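Local coordinates for protein 2-nitrobenzoate nitroreductase (Pseudomonas fluorescens, PDB 4Z85) that reduces the nitro group of 2-nitrobenzoate as an FMN-dependent nitroreductase of the flavoredoxin family, at residues Ile27-Ser32 with Phe87-Val92; Asn40-Tyr44 with Lys75-Asn80; Pro123-Ile127 with Trp139-Leu143. All coordinates share one frame; numbering follows the deposited sequence. Where two conformers were deposited one is given.

In the fold
All three contacts reach the six-stranded antiparallel barrel of the flavin reductase-like domain, at different depths. Contact 1 is its core seam, strand 28-33 against strand 86-90, with every touching residue buried and backbone hydrogen bonds doing most of the work. Contact 2 lies next door, about 9 Å away between centres and nested along the chain inside the loop that contact 1 closes; there helix 77-84 meets strand 39-52 through side-chain amides and hydroxyls. Contact 3, farthest out and only partly buried, ties a loop to strand 137-150 mainly through one carboxylate, with an isoleucine beside it. Strand 86-90 lies between strands 28-33 and 137-150, which places contact 1 between the other two.

Contact 1: Ile27-Ser32 with Phe87-Val92; sequences IALVTS and FVVNMV
Asn90 faces Leu29 and Thr31 across an antiparallel strand pair, bonding Leu29 through backbone and side chain and Thr31 through its side-chain amide. Leu29 and Asn90 form a hydrogen-bonded pair: Leu29 N donates to Asn90 O at 2.9 Å, and Asn90 N returns a bond to Leu29 O at 2.8 Å. The same carbonyl takes a second proton from Asn90 ND2, also at 2.9 Å, and the two donors arrive from opposite faces of the Leu29 carbonyl plane. Asn90 CG lies anti to its own carbonyl carbon (chi1 -58°), which brings the amide back over the neighbouring strand, where ND2 also donates to Thr31 OG1 at 3.1 Å. Both acceptors lie close to the amide plane, so these bonds fix its rotation; OD1 is met by the backbone N of Ile132. Thr31 OG1 additionally bonds Pro130 O, and it lies against Val88 CB, side by side with that side chain. Thr31 and Val88 are the next hydrogen-bonded pair, with Val88 N to Thr31 O nearly straight at 177°. Between the pairs, Val30 opposes Val89 and points to the other face, where Ala28 CB packs on Val89 CG1 at 3.6 Å. Farther along, the chains are wider apart: Val92 CG2 touches Ile27 CG2 at 3.9 Å, and a water joins Ile27 O to Val92 N. Strand 39-52 pairs with the other edge of 28-33, strand 137-150 with that of 86-90, and strand 131-132 packs on the face carrying Leu29, Thr31, Val88 and Asn90.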
loop_
_atom_site.group_PDB
_atom_site.type_symbol
_atom_site.label_atom_id
_atom_site.label_comp_id
_atom_site.label_asym_id
_atom_site.label_seq_id
_atom_site.Cartn_x
_atom_site.Cartn_y
_atom_site.Cartn_z
ATOM N N ILE A 27 -5.100 -5.153 -0.021
ATOM C CA ILE A 27 -5.817 -5.658 1.157
ATOM C C ILE A 27 -5.188 -6.949 1.651
ATOM O O ILE A 27 -5.097 -7.934 0.920
ATOM C CB ILE A 27 -7.295 -5.896 0.848
ATOM C CG1 ILE A 27 -7.930 -4.607 0.314
ATOM C CG2 ILE A 27 -8.046 -6.337 2.118
ATOM C CD1 ILE A 27 -9.345 -4.824 -0.251
ATOM N N ALA A 28 -4.742 -6.924 2.899
ATOM C CA ALA A 28 -4.233 -8.129 3.546
ATOM C C ALA A 28 -5.351 -8.726 4.393
ATOM O O ALA A 28 -5.712 -8.162 5.420
ATOM C CB ALA A 28 -3.009 -7.808 4.415
ATOM N N LEU A 29 -5.911 -9.849 3.955
ATOM C CA LEU A 29 -6.903 -10.537 4.777
ATOM C C LEU A 29 -6.129 -11.541 5.625
ATOM O O LEU A 29 -5.736 -12.588 5.149
ATOM C CB LEU A 29 -7.966 -11.202 3.899
ATOM C CG LEU A 29 -9.051 -12.028 4.590
ATOM C CD1 LEU A 29 -9.648 -11.274 5.766
ATOM C CD2 LEU A 29 -10.113 -12.377 3.549
ATOM N N VAL A 30 -5.866 -11.155 6.861
ATOM C CA VAL A 30 -4.981 -11.904 7.751
ATOM C C VAL A 30 -5.749 -12.989 8.479
ATOM O O VAL A 30 -6.730 -12.692 9.177
ATOM C CB VAL A 30 -4.309 -10.961 8.758
ATOM C CG1 VAL A 30 -3.418 -11.733 9.738
ATOM C CG2 VAL A 30 -3.481 -9.903 8.012
ATOM N N THR A 31 -5.310 -14.234 8.304
ATOM C CA THR A 31 -5.768 -15.315 9.173
ATOM C C THR A 31 -4.704 -15.601 10.233
ATOM O O THR A 31 -3.492 -15.578 9.956
ATOM C CB THR A 31 -6.108 -16.611 8.392
ATOM O OG1 THR A 31 -5.094 -16.910 7.427
ATOM C CG2 THR A 31 -7.455 -16.470 7.684
ATOM N N SER A 32 -5.177 -15.834 11.457
ATOM C CA SER A 32 -4.293 -16.079 12.591
ATOM C C SER A 32 -4.974 -17.074 13.532
ATOM O O SER A 32 -6.168 -17.315 13.403
ATOM C CB SER A 32 -3.957 -14.767 13.309
ATOM O OG SER A 32 -5.120 -14.061 13.706
ATOM N N PHE A 87 1.439 -16.166 10.799
ATOM C CA PHE A 87 0.117 -15.802 10.275
ATOM C C PHE A 87 0.103 -15.897 8.764
ATOM O O PHE A 87 1.158 -16.056 8.128
ATOM C CB PHE A 87 -0.310 -14.395 10.727
ATOM C CG PHE A 87 0.634 -13.291 10.318
ATOM C CD1 PHE A 87 1.793 -13.047 11.041
ATOM C CD2 PHE A 87 0.335 -12.466 9.238
ATOM C CE1 PHE A 87 2.654 -12.020 10.684
ATOM C CE2 PHE A 87 1.187 -11.434 8.879
ATOM C CZ PHE A 87 2.351 -11.210 9.597
ATOM N N VAL A 88 -1.097 -15.827 8.188
ATOM C CA VAL A 88 -1.212 -15.870 6.735
ATOM C C VAL A 88 -1.806 -14.577 6.223
ATOM O O VAL A 88 -2.804 -14.097 6.760
ATOM C CB VAL A 88 -2.088 -17.034 6.242
ATOM C CG1 VAL A 88 -2.395 -16.898 4.733
ATOM C CG2 VAL A 88 -1.407 -18.374 6.530
ATOM N N VAL A 89 -1.174 -14.020 5.197
ATOM C CA VAL A 89 -1.802 -12.936 4.447
ATOM C C VAL A 89 -2.514 -13.520 3.226
ATOM O O VAL A 89 -1.892 -14.028 2.311
ATOM C CB VAL A 89 -0.773 -11.872 4.004
ATOM C CG1 VAL A 89 -1.444 -10.829 3.103
ATOM C CG2 VAL A 89 -0.150 -11.200 5.221
ATOM N N ASN A 90 -3.835 -13.447 3.223
ATOM C CA ASN A 90 -4.627 -13.899 2.093
ATOM C C ASN A 90 -4.939 -12.710 1.227
ATOM O O ASN A 90 -5.443 -11.708 1.734
ATOM C CB ASN A 90 -5.941 -14.545 2.539
ATOM C CG ASN A 90 -5.730 -15.718 3.464
ATOM O OD1 ASN A 90 -5.529 -16.845 3.005
ATOM N ND2 ASN A 90 -5.768 -15.464 4.767
ATOM N N MET A 91 -4.627 -12.827 -0.052
ATOM C CA MET A 91 -4.909 -11.762 -1.011
ATOM C C MET A 91 -6.370 -11.869 -1.424
ATOM O O MET A 91 -7.000 -12.920 -1.256
ATOM C CB MET A 91 -3.982 -11.848 -2.224
ATOM C CG MET A 91 -2.498 -11.796 -1.862
ATOM S SD MET A 91 -2.108 -10.385 -0.793
ATOM C CE MET A 91 -0.361 -10.649 -0.580
ATOM N N VAL A 92 -6.908 -10.781 -1.964
ATOM C CA VAL A 92 -8.353 -10.647 -2.094
ATOM C C VAL A 92 -8.760 -10.387 -3.533
ATOM O O VAL A 92 -8.384 -9.369 -4.102
ATOM C CB VAL A 92 -8.893 -9.494 -1.209
ATOM C CG1 VAL A 92 -10.412 -9.343 -1.393
ATOM C CG2 VAL A 92 -8.519 -9.707 0.267
HETATM O O HOH W 1 -5.189 -8.509 -1.784
#

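Contact 2: Asn40-Tyr44 with Lys75-Asn80; sequences NAAPY and KDTLKN
Two side-chain hydrogen bonds join Asn40 and Tyr44 of the strand to Asn80 and Thr77 of the helix. Asn80 ND2 donates to Asn40 OD1 at 2.9 Å. The donor sits in the carbonyl plane on a lone pair, and the two amide planes are only 20° apart although the side chains cross at about a right angle. Asn80 ND2 also reaches Ser32 OG on strand 28-33, while Asn40 ND2 bonds Glu113, so both amides are engaged beyond each other. The second bond runs between Tyr44 OH and Thr77 OG1 at 2.8 Å. These side chains approach from opposite directions, and the threonine oxygen meets the phenol at its edge, near the ring plane. Thr77 OG1 lies beside its backbone N (chi1 -50°), facing the strand, while CG2 lies 4.1 Å from Tyr44 CE2.

In the fold, this is the first turn of helix 77-84 laid against the start of strand 39-52, a barrel strand that runs back antiparallel to 28-33. The turn is closed by a backbone bond from Asn80 N to Asp76 O.

The remaining contact is van der Waals, carbon against carbon or hydroxyl. Ala42 CB points at the helix and lies 3.7 Å from Thr77 OG1, with Lys75 CD on it at 4.1 Å, carbon on carbon. Lys75 CB comes within 3.9 Å of Tyr44 OH; the lysine chain bends at CB-CG (chi2 -68°), and its NZ ends among Cys103 O, Ser105 O and a salt bridge to Glu113. A water links Asn40 O and Thr77 OG1 weakly.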
loop_
_atom_site.group_PDB
_atom_site.type_symbol
_atom_site.label_atom_id
_atom_site.label_comp_id
_atom_site.label_asym_id
_atom_site.label_seq_id
_atom_site.Cartn_x
_atom_site.Cartn_y
_atom_site.Cartn_z
ATOM N N ASN A 40 -8.968 -16.646 13.546
ATOM C CA ASN A 40 -9.516 -15.320 13.334
ATOM C C ASN A 40 -9.123 -14.830 11.946
ATOM O O ASN A 40 -8.093 -15.240 11.405
ATOM C CB ASN A 40 -9.030 -14.351 14.409
ATOM C CG ASN A 40 -9.625 -14.648 15.775
ATOM O OD1 ASN A 40 -8.907 -14.970 16.723
ATOM N ND2 ASN A 40 -10.942 -14.526 15.882
ATOM N N ALA A 41 -9.968 -13.985 11.367
ATOM C CA ALA A 41 -9.704 -13.410 10.050
ATOM C C ALA A 41 -10.067 -11.936 10.083
ATOM O O ALA A 41 -11.128 -11.567 10.587
ATOM C CB ALA A 41 -10.486 -14.140 8.979
ATOM N N ALA A 42 -9.178 -11.074 9.590
ATOM C CA ALA A 42 -9.463 -9.643 9.618
ATOM C C ALA A 42 -8.719 -8.956 8.477
ATOM O O ALA A 42 -7.550 -9.255 8.244
ATOM C CB ALA A 42 -9.074 -9.031 10.945
ATOM N N PRO A 43 -9.415 -8.087 7.736
ATOM C CA PRO A 43 -8.771 -7.394 6.615
ATOM C C PRO A 43 -8.137 -6.069 7.021
ATOM O O PRO A 43 -8.674 -5.301 7.837
ATOM C CB PRO A 43 -9.930 -7.144 5.650
ATOM C CG PRO A 43 -11.090 -6.893 6.599
ATOM C CD PRO A 43 -10.868 -7.836 7.769
ATOM N N TYR A 44 -6.999 -5.777 6.399
ATOM C CA TYR A 44 -6.272 -4.532 6.657
ATOM C C TYR A 44 -5.744 -3.957 5.356
ATOM O O TYR A 44 -5.113 -4.680 4.606
ATOM C CB TYR A 44 -5.087 -4.776 7.587
ATOM C CG TYR A 44 -5.478 -5.348 8.914
ATOM C CD1 TYR A 44 -5.865 -4.517 9.947
ATOM C CD2 TYR A 44 -5.473 -6.717 9.121
ATOM C CE1 TYR A 44 -6.243 -5.035 11.180
ATOM C CE2 TYR A 44 -5.851 -7.248 10.346
ATOM C CZ TYR A 44 -6.232 -6.398 11.362
ATOM O OH TYR A 44 -6.602 -6.907 12.586
ATOM N N LYS A 75 -10.119 -6.290 17.477
ATOM C CA LYS A 75 -9.682 -7.518 16.818
ATOM C C LYS A 75 -8.543 -8.199 17.590
ATOM O O LYS A 75 -7.739 -7.538 18.254
ATOM C CB LYS A 75 -9.240 -7.228 15.378
ATOM C CG LYS A 75 -10.362 -6.803 14.421
ATOM C CD LYS A 75 -11.346 -7.939 14.150
ATOM C CE LYS A 75 -12.393 -7.539 13.104
ATOM N NZ LYS A 75 -13.340 -8.648 12.798
ATOM N N ASP A 76 -8.485 -9.523 17.470
ATOM C CA ASP A 76 -7.529 -10.373 18.182
ATOM C C ASP A 76 -6.267 -10.650 17.386
ATOM O O ASP A 76 -5.395 -11.405 17.830
ATOM C CB ASP A 76 -8.176 -11.715 18.515
ATOM C CG ASP A 76 -9.438 -11.570 19.328
ATOM O OD1 ASP A 76 -9.339 -11.127 20.491
ATOM O OD2 ASP A 76 -10.524 -11.904 18.803
ATOM N N THR A 77 -6.189 -10.079 16.189
ATOM C CA THR A 77 -5.104 -10.382 15.263
ATOM C C THR A 77 -3.726 -10.226 15.905
ATOM O O THR A 77 -2.873 -11.121 15.802
ATOM C CB THR A 77 -5.178 -9.476 14.031
ATOM O OG1 THR A 77 -6.508 -9.516 13.501
ATOM C CG2 THR A 77 -4.180 -9.924 12.964
ATOM N N LEU A 78 -3.522 -9.099 16.576
ATOM C CA LEU A 78 -2.222 -8.767 17.147
ATOM C C LEU A 78 -1.787 -9.783 18.203
ATOM O O LEU A 78 -0.649 -10.236 18.192
ATOM C CB LEU A 78 -2.246 -7.362 17.749
ATOM C CG LEU A 78 -0.896 -6.774 18.153
ATOM C CD1 LEU A 78 0.075 -6.817 16.979
ATOM C CD2 LEU A 78 -1.054 -5.347 18.663
ATOM N N LYS A 79 -2.691 -10.144 19.107
ATOM C CA LYS A 79 -2.354 -11.111 20.149
ATOM C C LYS A 79 -2.042 -12.489 19.560
ATOM O O LYS A 79 -1.101 -13.159 19.991
ATOM C CB LYS A 79 -3.495 -11.206 21.171
ATOM C CG LYS A 79 -3.209 -12.130 22.349
ATOM C CD LYS A 79 -4.308 -12.016 23.404
ATOM C CE LYS A 79 -3.972 -12.810 24.649
ATOM N NZ LYS A 79 -5.029 -12.656 25.683
ATOM N N ASN A 80 -2.818 -12.905 18.562
ATOM C CA ASN A 80 -2.579 -14.178 17.885
ATOM C C ASN A 80 -1.206 -14.215 17.208
ATOM O O ASN A 80 -0.490 -15.227 17.247
ATOM C CB ASN A 80 -3.660 -14.441 16.835
ATOM C CG ASN A 80 -5.044 -14.631 17.437
ATOM O OD1 ASN A 80 -5.215 -14.655 18.659
ATOM N ND2 ASN A 80 -6.048 -14.765 16.567
HETATM O O HOH W 2 -6.413 -12.594 12.126
#

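Contact 3: Pro123-Ile127 with Trp139-Leu143; sequences PSTTI and WECKL
A loop between the short strands 121-122 and 131-132 is clasped to barrel strand 137-150 here, with the carboxylate of Glu140 taking hydrogen bonds from Thr125 and Thr126. Glu140 OE2 accepts from Thr125 N at 2.9 Å, and Glu140 OE1 accepts from Thr126 N at 2.9 Å, so consecutive loop amides donate to the two oxygens in turn. Both come from the syn side, tilted about 30° from the carboxylate plane. The shortest bond is from Thr126 OG1 to Glu140 OE1, 2.6 Å, and it uses the anti lone pair. With Thr126 OG1 between its own backbone N and carbonyl carbon (chi1 63°), hydroxyl and amide converge on that one oxygen. A water gives a hydrogen bond to Glu140 OE2 and another to Ser124 OG, which also bonds Val129 O within the loop. His3 of the second subunit packs on Thr125 and makes a weak hydrogen bond to Glu140 OE2. This concentration of donors would be expected to favour the charged carboxylate.

Beside the carboxylate, Ile127 supplies the apolar part: its CD1 reaches the strand backbone at Cys141 N, 3.7 Å away, and lies 3.9 Å from Glu140 CB. Ile127 also packs on Val88 and Gln86 of strand 86-90, the neighbour of 137-150 in the barrel, while Thr126 rests on Val161 of strand 153-165 on the other flank.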
loop_
_atom_site.group_PDB
_atom_site.type_symbol
_atom_site.label_atom_id
_atom_site.label_comp_id
_atom_site.label_asym_id
_atom_site.label_seq_id
_atom_site.Cartn_x
_atom_site.Cartn_y
_atom_site.Cartn_z
ATOM N N PRO A 123 -4.845 -26.078 5.335
ATOM C CA PRO A 123 -3.567 -26.014 6.055
ATOM C C PRO A 123 -2.437 -25.355 5.248
ATOM O O PRO A 123 -2.402 -25.453 4.014
ATOM C CB PRO A 123 -3.246 -27.488 6.322
ATOM C CG PRO A 123 -4.574 -28.155 6.354
ATOM C CD PRO A 123 -5.425 -27.434 5.350
ATOM N N SER A 124 -1.528 -24.682 5.951
ATOM C CA SER A 124 -0.320 -24.147 5.334
ATOM C C SER A 124 0.815 -25.162 5.384
ATOM O O SER A 124 0.810 -26.064 6.219
ATOM C CB SER A 124 0.119 -22.848 6.016
ATOM O OG SER A 124 -0.814 -21.809 5.793
ATOM N N THR A 125 1.793 -24.990 4.499
ATOM C CA THR A 125 2.922 -25.915 4.380
ATOM C C THR A 125 4.042 -25.638 5.383
ATOM O O THR A 125 4.545 -26.558 6.035
ATOM C CB THR A 125 3.504 -25.872 2.953
ATOM O OG1 THR A 125 2.516 -26.333 2.026
ATOM C CG2 THR A 125 4.734 -26.750 2.841
ATOM N N THR A 126 4.428 -24.372 5.515
ATOM C CA THR A 126 5.575 -24.011 6.339
ATOM C C THR A 126 5.217 -23.537 7.741
ATOM O O THR A 126 6.102 -23.323 8.574
ATOM C CB THR A 126 6.396 -22.901 5.680
ATOM O OG1 THR A 126 5.586 -21.721 5.578
ATOM C CG2 THR A 126 6.858 -23.330 4.295
ATOM N N ILE A 127 3.931 -23.335 8.000
ATOM C CA ILE A 127 3.504 -22.819 9.291
ATOM C C ILE A 127 2.196 -23.472 9.709
ATOM O O ILE A 127 1.590 -24.210 8.936
ATOM C CB ILE A 127 3.313 -21.273 9.278
ATOM C CG1 ILE A 127 2.343 -20.865 8.166
ATOM C CG2 ILE A 127 4.640 -20.550 9.115
ATOM C CD1 ILE A 127 1.995 -19.393 8.195
ATOM N N TRP A 139 0.263 -15.561 1.415
ATOM C CA TRP A 139 1.617 -15.549 1.938
ATOM C C TRP A 139 1.623 -16.271 3.281
ATOM O O TRP A 139 0.871 -15.916 4.189
ATOM C CB TRP A 139 2.133 -14.119 2.137
ATOM C CG TRP A 139 2.342 -13.294 0.913
ATOM C CD1 TRP A 139 2.304 -13.705 -0.392
ATOM C CD2 TRP A 139 2.638 -11.893 0.885
ATOM N NE1 TRP A 139 2.569 -12.643 -1.227
ATOM C CE2 TRP A 139 2.783 -11.522 -0.465
ATOM C CE3 TRP A 139 2.792 -10.912 1.880
ATOM C CZ2 TRP A 139 3.060 -10.208 -0.852
ATOM C CZ3 TRP A 139 3.070 -9.620 1.497
ATOM C CH2 TRP A 139 3.203 -9.274 0.145
ATOM N N GLU A 140 2.457 -17.301 3.396
ATOM C CA GLU A 140 2.754 -17.924 4.674
ATOM C C GLU A 140 3.872 -17.120 5.329
ATOM O O GLU A 140 4.988 -17.015 4.774
ATOM C CB GLU A 140 3.158 -19.399 4.481
ATOM C CG GLU A 140 2.088 -20.212 3.734
ATOM C CD GLU A 140 2.426 -21.694 3.615
ATOM O OE1 GLU A 140 3.536 -22.089 4.031
ATOM O OE2 GLU A 140 1.574 -22.455 3.101
ATOM N N CYS A 141 3.545 -16.552 6.496
ATOM C CA CYS A 141 4.390 -15.554 7.142
ATOM C C CYS A 141 4.783 -15.876 8.566
ATOM O O CYS A 141 4.026 -16.493 9.330
ATOM C CB CYS A 141 3.689 -14.198 7.157
ATOM S SG CYS A 141 3.074 -13.663 5.556
ATOM N N LYS A 142 5.977 -15.408 8.910
ATOM C CA LYS A 142 6.442 -15.392 10.280
ATOM C C LYS A 142 6.597 -13.957 10.736
ATOM O O LYS A 142 6.862 -13.057 9.935
ATOM C CB LYS A 142 7.762 -16.154 10.412
ATOM C CG LYS A 142 7.595 -17.639 10.126
ATOM C CD LYS A 142 8.929 -18.380 10.225
ATOM C CE LYS A 142 8.738 -19.892 10.276
ATOM N NZ LYS A 142 10.058 -20.609 10.375
ATOM N N LEU A 143 6.418 -13.746 12.029
ATOM C CA LEU A 143 6.588 -12.427 12.603
ATOM C C LEU A 143 8.045 -12.020 12.559
ATOM O O LEU A 143 8.911 -12.743 13.040
ATOM C CB LEU A 143 6.082 -12.396 14.049
ATOM C CG LEU A 143 6.216 -11.032 14.727
ATOM C CD1 LEU A 143 5.314 -9.999 14.020
ATOM C CD2 LEU A 143 5.906 -11.101 16.215
HETATM O O HOH W 3 -1.013 -21.528 2.991
#